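PDB 4IIW: Lmo1499 protein from Listeria monocytogenes, which probably acts as a lytic endotransglycosylase of the MltG family, cleaving nascent peptidoglycan strands to terminate their elongation. Local coordinates for residues Lys166-Pro178 with Pro294-Glu306. Residues are numbered along the deposited sequence; the frame is centred on the assembly and turned at random.
Sequences KSIKHPLEGYLYP and PGPISNSGDSSME
N299 reaches across to the backbone of L176, its ND2 donating to L176 O at 3.0 Å. The hydrogen bond is nearly straight (167°), the acceptor lies in the amide plane, and the donor arrives almost along the C=O axis. CG sits between the backbone N and the carbonyl carbon (chi1 58°), which carries the amide over to L176. A short amide suits this buried place, since it satisfies a carbonyl without bringing in charge. P178 packs alongside, its compact apolar ring lying against the amide and the S300 carbonyl.

At the other end P294, a rigid apolar residue, lies against S167, and I168 slides past it in the opposite direction, CG1 4.1 Å from P294 CB. Between the two ends, E173 lays the aliphatic part of its bent chain on the backbone, CG 3.3 Å from P296 O, while its carboxylate is held by Y264 and the backbone N of L119. G174 brings the two backbones together, its CA 4.1 Å from N299 CA; glycine suits the third position of the type II turn L172-Y175, where phi is positive. The long side chain of Y177 lets it span to helix 302-309, where the edge of its ring meets the methyl of selenomethionine M305.

The loop 166-178 is thus joined to the loop 294-301 and the start of helix 302-309 in the YceG-like fold, beside helix 219-232, which carries E232, predicted to be important for catalysis.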
loop_
_atom_site.group_PDB
_atom_site.type_symbol
_atom_site.label_atom_id
_atom_site.label_comp_id
_atom_site.label_asym_id
_atom_site.label_seq_id
_atom_site.Cartn_x
_atom_site.Cartn_y
_atom_site.Cartn_z
ATOM N N LYS B 166 41.627 -20.920 -44.507
ATOM C CA LYS B 166 40.935 -19.690 -44.825
ATOM C C LYS B 166 39.396 -19.752 -44.745
ATOM O O LYS B 166 38.755 -18.791 -44.344
ATOM C CB LYS B 166 41.372 -19.276 -46.237
ATOM C CG LYS B 166 42.932 -19.257 -46.435
ATOM C CD LYS B 166 43.369 -18.924 -47.892
ATOM C CE LYS B 166 43.034 -17.500 -48.284
ATOM N NZ LYS B 166 43.466 -17.181 -49.680
ATOM N N SER B 167 38.815 -20.890 -45.111
ATOM C CA SER B 167 37.359 -21.058 -45.147
ATOM C C SER B 167 36.697 -21.404 -43.809
ATOM O O SER B 167 35.475 -21.464 -43.729
ATOM C CB SER B 167 37.004 -22.145 -46.160
ATOM O OG SER B 167 37.480 -21.810 -47.455
ATOM N N ILE B 168 37.487 -21.632 -42.766
ATOM C CA ILE B 168 36.931 -21.991 -41.471
ATOM C C ILE B 168 36.449 -20.756 -40.744
ATOM O O ILE B 168 37.153 -19.747 -40.720
ATOM C CB ILE B 168 37.996 -22.676 -40.586
ATOM C CG1 ILE B 168 38.387 -24.022 -41.197
ATOM C CG2 ILE B 168 37.489 -22.852 -39.159
ATOM C CD1 ILE B 168 39.507 -24.746 -40.457
ATOM N N LYS B 169 35.263 -20.819 -40.141
ATOM C CA LYS B 169 34.772 -19.680 -39.358
ATOM C C LYS B 169 35.561 -19.502 -38.061
ATOM O O LYS B 169 36.060 -18.415 -37.784
ATOM C CB LYS B 169 33.312 -19.836 -38.972
ATOM C CG LYS B 169 32.306 -19.359 -39.961
ATOM C CD LYS B 169 30.972 -19.244 -39.217
ATOM C CE LYS B 169 29.921 -18.483 -39.963
ATOM N NZ LYS B 169 28.749 -18.352 -39.058
ATOM N N HIS B 170 35.640 -20.564 -37.257
ATOM C CA HIS B 170 36.340 -20.513 -35.971
ATOM C C HIS B 170 37.315 -21.684 -35.847
ATOM O O HIS B 170 36.924 -22.803 -35.587
ATOM C CB HIS B 170 35.330 -20.528 -34.822
ATOM C CG HIS B 170 34.261 -19.487 -34.946
ATOM N ND1 HIS B 170 34.535 -18.135 -34.928
ATOM C CD2 HIS B 170 32.917 -19.599 -35.061
ATOM C CE1 HIS B 170 33.407 -17.459 -35.049
ATOM N NE2 HIS B 170 32.409 -18.323 -35.126
ATOM N N PRO B 171 38.602 -21.410 -35.998
ATOM C CA PRO B 171 39.617 -22.454 -36.026
ATOM C C PRO B 171 39.459 -23.641 -35.059
ATOM O O PRO B 171 39.632 -24.774 -35.483
ATOM C CB PRO B 171 40.893 -21.682 -35.729
ATOM C CG PRO B 171 40.628 -20.344 -36.307
ATOM C CD PRO B 171 39.207 -20.068 -36.014
ATOM N N LEU B 172 39.118 -23.388 -33.795
ATOM C CA LEU B 172 39.031 -24.465 -32.794
ATOM C C LEU B 172 37.642 -25.081 -32.660
ATOM O O LEU B 172 37.385 -25.890 -31.753
ATOM C CB LEU B 172 39.546 -23.970 -31.431
ATOM C CG LEU B 172 41.015 -23.500 -31.430
ATOM C CD1 LEU B 172 41.379 -22.839 -30.112
ATOM C CD2 LEU B 172 41.974 -24.645 -31.697
ATOM N N GLU B 173 36.737 -24.730 -33.559
ATOM C CA GLU B 173 35.397 -25.306 -33.503
ATOM C C GLU B 173 35.582 -26.813 -33.549
ATOM O O GLU B 173 36.247 -27.326 -34.431
ATOM C CB GLU B 173 34.542 -24.822 -34.675
ATOM C CG GLU B 173 33.078 -25.152 -34.526
ATOM C CD GLU B 173 32.369 -24.274 -33.493
ATOM O OE1 GLU B 173 32.178 -23.059 -33.747
ATOM O OE2 GLU B 173 31.965 -24.810 -32.442
ATOM N N GLY B 174 35.050 -27.507 -32.563
ATOM C CA GLY B 174 35.135 -28.970 -32.487
ATOM C C GLY B 174 36.294 -29.532 -31.684
ATOM O O GLY B 174 36.317 -30.724 -31.365
ATOM N N TYR B 175 37.252 -28.679 -31.333
ATOM C CA TYR B 175 38.454 -29.119 -30.609
ATOM C C TYR B 175 38.415 -28.977 -29.079
ATOM O O TYR B 175 39.353 -29.347 -28.399
ATOM C CB TYR B 175 39.672 -28.422 -31.190
ATOM C CG TYR B 175 40.026 -28.904 -32.566
ATOM C CD1 TYR B 175 39.411 -28.377 -33.701
ATOM C CD2 TYR B 175 40.986 -29.884 -32.745
ATOM C CE1 TYR B 175 39.755 -28.825 -34.978
ATOM C CE2 TYR B 175 41.333 -30.336 -34.018
ATOM C CZ TYR B 175 40.724 -29.803 -35.128
ATOM O OH TYR B 175 41.096 -30.273 -36.381
ATOM N N LEU B 176 37.318 -28.463 -28.544
ATOM C CA LEU B 176 37.133 -28.359 -27.089
ATOM C C LEU B 176 36.234 -29.529 -26.653
ATOM O O LEU B 176 35.032 -29.523 -26.881
ATOM C CB LEU B 176 36.529 -27.004 -26.732
ATOM C CG LEU B 176 37.485 -25.808 -26.877
ATOM C CD1 LEU B 176 38.181 -25.776 -28.201
ATOM C CD2 LEU B 176 36.726 -24.516 -26.630
ATOM N N TYR B 177 36.839 -30.528 -26.017
ATOM C CA TYR B 177 36.152 -31.774 -25.660
ATOM C C TYR B 177 35.024 -31.600 -24.649
ATOM O O TYR B 177 35.134 -30.789 -23.723
ATOM C CB TYR B 177 37.191 -32.769 -25.107
ATOM C CG TYR B 177 36.747 -34.216 -25.067
ATOM C CD1 TYR B 177 36.725 -34.991 -26.233
ATOM C CD2 TYR B 177 36.373 -34.833 -23.864
ATOM C CE1 TYR B 177 36.311 -36.329 -26.212
ATOM C CE2 TYR B 177 35.968 -36.189 -23.838
ATOM C CZ TYR B 177 35.942 -36.918 -25.014
ATOM O OH TYR B 177 35.539 -38.230 -25.004
ATOM N N PRO B 178 33.926 -32.359 -24.825
ATOM C CA PRO B 178 32.852 -32.319 -23.860
ATOM C C PRO B 178 33.173 -33.201 -22.643
ATOM O O PRO B 178 33.389 -34.388 -22.781
ATOM C CB PRO B 178 31.646 -32.851 -24.636
ATOM C CG PRO B 178 32.190 -33.667 -25.710
ATOM C CD PRO B 178 33.601 -33.234 -25.967
ATOM N N PRO B 294 34.260 -27.150 -44.238
ATOM C CA PRO B 294 35.680 -26.871 -43.979
ATOM C C PRO B 294 36.196 -27.294 -42.598
ATOM O O PRO B 294 37.403 -27.382 -42.394
ATOM C CB PRO B 294 35.783 -25.336 -44.116
ATOM C CG PRO B 294 34.530 -24.896 -44.745
ATOM C CD PRO B 294 33.481 -25.916 -44.410
ATOM N N GLY B 295 35.288 -27.495 -41.654
ATOM C CA GLY B 295 35.632 -27.927 -40.310
ATOM C C GLY B 295 34.376 -28.382 -39.580
ATOM O O GLY B 295 33.277 -28.338 -40.136
ATOM N N PRO B 296 34.532 -28.853 -38.342
ATOM C CA PRO B 296 33.412 -29.299 -37.529
ATOM C C PRO B 296 32.461 -28.164 -37.217
ATOM O O PRO B 296 32.870 -26.993 -37.275
ATOM C CB PRO B 296 34.090 -29.747 -36.224
ATOM C CG PRO B 296 35.480 -30.067 -36.620
ATOM C CD PRO B 296 35.827 -29.143 -37.705
ATOM N N ILE B 297 31.219 -28.511 -36.871
ATOM C CA ILE B 297 30.203 -27.521 -36.490
ATOM C C ILE B 297 29.854 -27.594 -34.991
ATOM O O ILE B 297 28.940 -26.910 -34.516
ATOM C CB ILE B 297 28.925 -27.672 -37.314
ATOM C CG1 ILE B 297 28.281 -29.045 -37.078
ATOM C CG2 ILE B 297 29.241 -27.454 -38.777
ATOM C CD1 ILE B 297 26.846 -29.170 -37.656
ATOM N N SER B 298 30.580 -28.435 -34.258
ATOM C CA SER B 298 30.376 -28.598 -32.824
ATOM C C SER B 298 31.356 -29.644 -32.330
ATOM O O SER B 298 32.128 -30.168 -33.120
ATOM C CB SER B 298 28.955 -29.090 -32.527
ATOM O OG SER B 298 28.811 -30.426 -32.968
ATOM N N ASN B 299 31.329 -29.944 -31.032
ATOM C CA ASN B 299 32.144 -31.034 -30.494
ATOM C C ASN B 299 31.299 -32.318 -30.545
ATOM O O ASN B 299 30.125 -32.258 -30.881
ATOM C CB ASN B 299 32.689 -30.729 -29.096
ATOM C CG ASN B 299 31.612 -30.431 -28.094
ATOM O OD1 ASN B 299 30.414 -30.615 -28.355
ATOM N ND2 ASN B 299 32.029 -29.975 -26.927
ATOM N N SER B 300 31.894 -33.461 -30.221
ATOM C CA SER B 300 31.218 -34.751 -30.350
ATOM C C SER B 300 31.484 -35.698 -29.203
ATOM O O SER B 300 32.536 -35.641 -28.575
ATOM C CB SER B 300 31.708 -35.450 -31.623
ATOM O OG SER B 300 31.479 -34.675 -32.783
ATOM N N GLY B 301 30.514 -36.581 -28.956
ATOM C CA GLY B 301 30.610 -37.621 -27.920
ATOM C C GLY B 301 31.264 -38.849 -28.528
ATOM O O GLY B 301 31.414 -38.932 -29.739
ATOM N N ASP B 302 31.667 -39.805 -27.702
ATOM C CA ASP B 302 32.319 -41.004 -28.225
ATOM C C ASP B 302 31.433 -41.730 -29.205
ATOM O O ASP B 302 31.907 -42.272 -30.212
ATOM C CB ASP B 302 32.720 -41.935 -27.098
ATOM C CG ASP B 302 33.952 -41.460 -26.382
ATOM O OD1 ASP B 302 35.018 -41.375 -27.038
ATOM O OD2 ASP B 302 33.866 -41.190 -25.163
ATOM N N SER B 303 30.141 -41.738 -28.916
ATOM C CA SER B 303 29.195 -42.396 -29.783
ATOM C C SER B 303 29.385 -41.934 -31.240
ATOM O O SER B 303 29.567 -42.745 -32.147
ATOM C CB SER B 303 27.778 -42.118 -29.304
ATOM O OG SER B 303 26.859 -42.847 -30.088
ATOM N N SER B 304 29.360 -40.627 -31.451
ATOM C CA SER B 304 29.540 -40.075 -32.788
ATOM C C SER B 304 30.919 -40.347 -33.355
ATOM O O SER B 304 31.057 -40.622 -34.550
ATOM C CB SER B 304 29.268 -38.582 -32.792
ATOM O OG SER B 304 27.884 -38.353 -32.609
HETATM N N MSE B 305 31.945 -40.269 -32.520
HETATM C CA MSE B 305 33.291 -40.537 -32.993
HETATM C C MSE B 305 33.411 -41.971 -33.515
HETATM O O MSE B 305 33.972 -42.170 -34.584
HETATM C CB MSE B 305 34.323 -40.206 -31.924
HETATM C CG MSE B 305 34.508 -38.711 -31.756
HETATM SE SE MSE B 305 35.743 -38.271 -30.348
HETATM C CE MSE B 305 35.569 -36.330 -30.396
ATOM N N GLU B 306 32.888 -42.957 -32.772
ATOM C CA GLU B 306 32.879 -44.346 -33.254
ATOM C C GLU B 306 32.168 -44.464 -34.587
ATOM O O GLU B 306 32.617 -45.185 -35.469
ATOM C CB GLU B 306 32.179 -45.315 -32.293
ATOM C CG GLU B 306 33.078 -46.283 -31.531
ATOM C CD GLU B 306 32.308 -47.547 -31.109
ATOM O OE1 GLU B 306 32.945 -48.597 -30.850
ATOM O OE2 GLU B 306 31.054 -47.500 -31.074
HETATM O O HOH W 1 34.631 -33.446 -30.129
#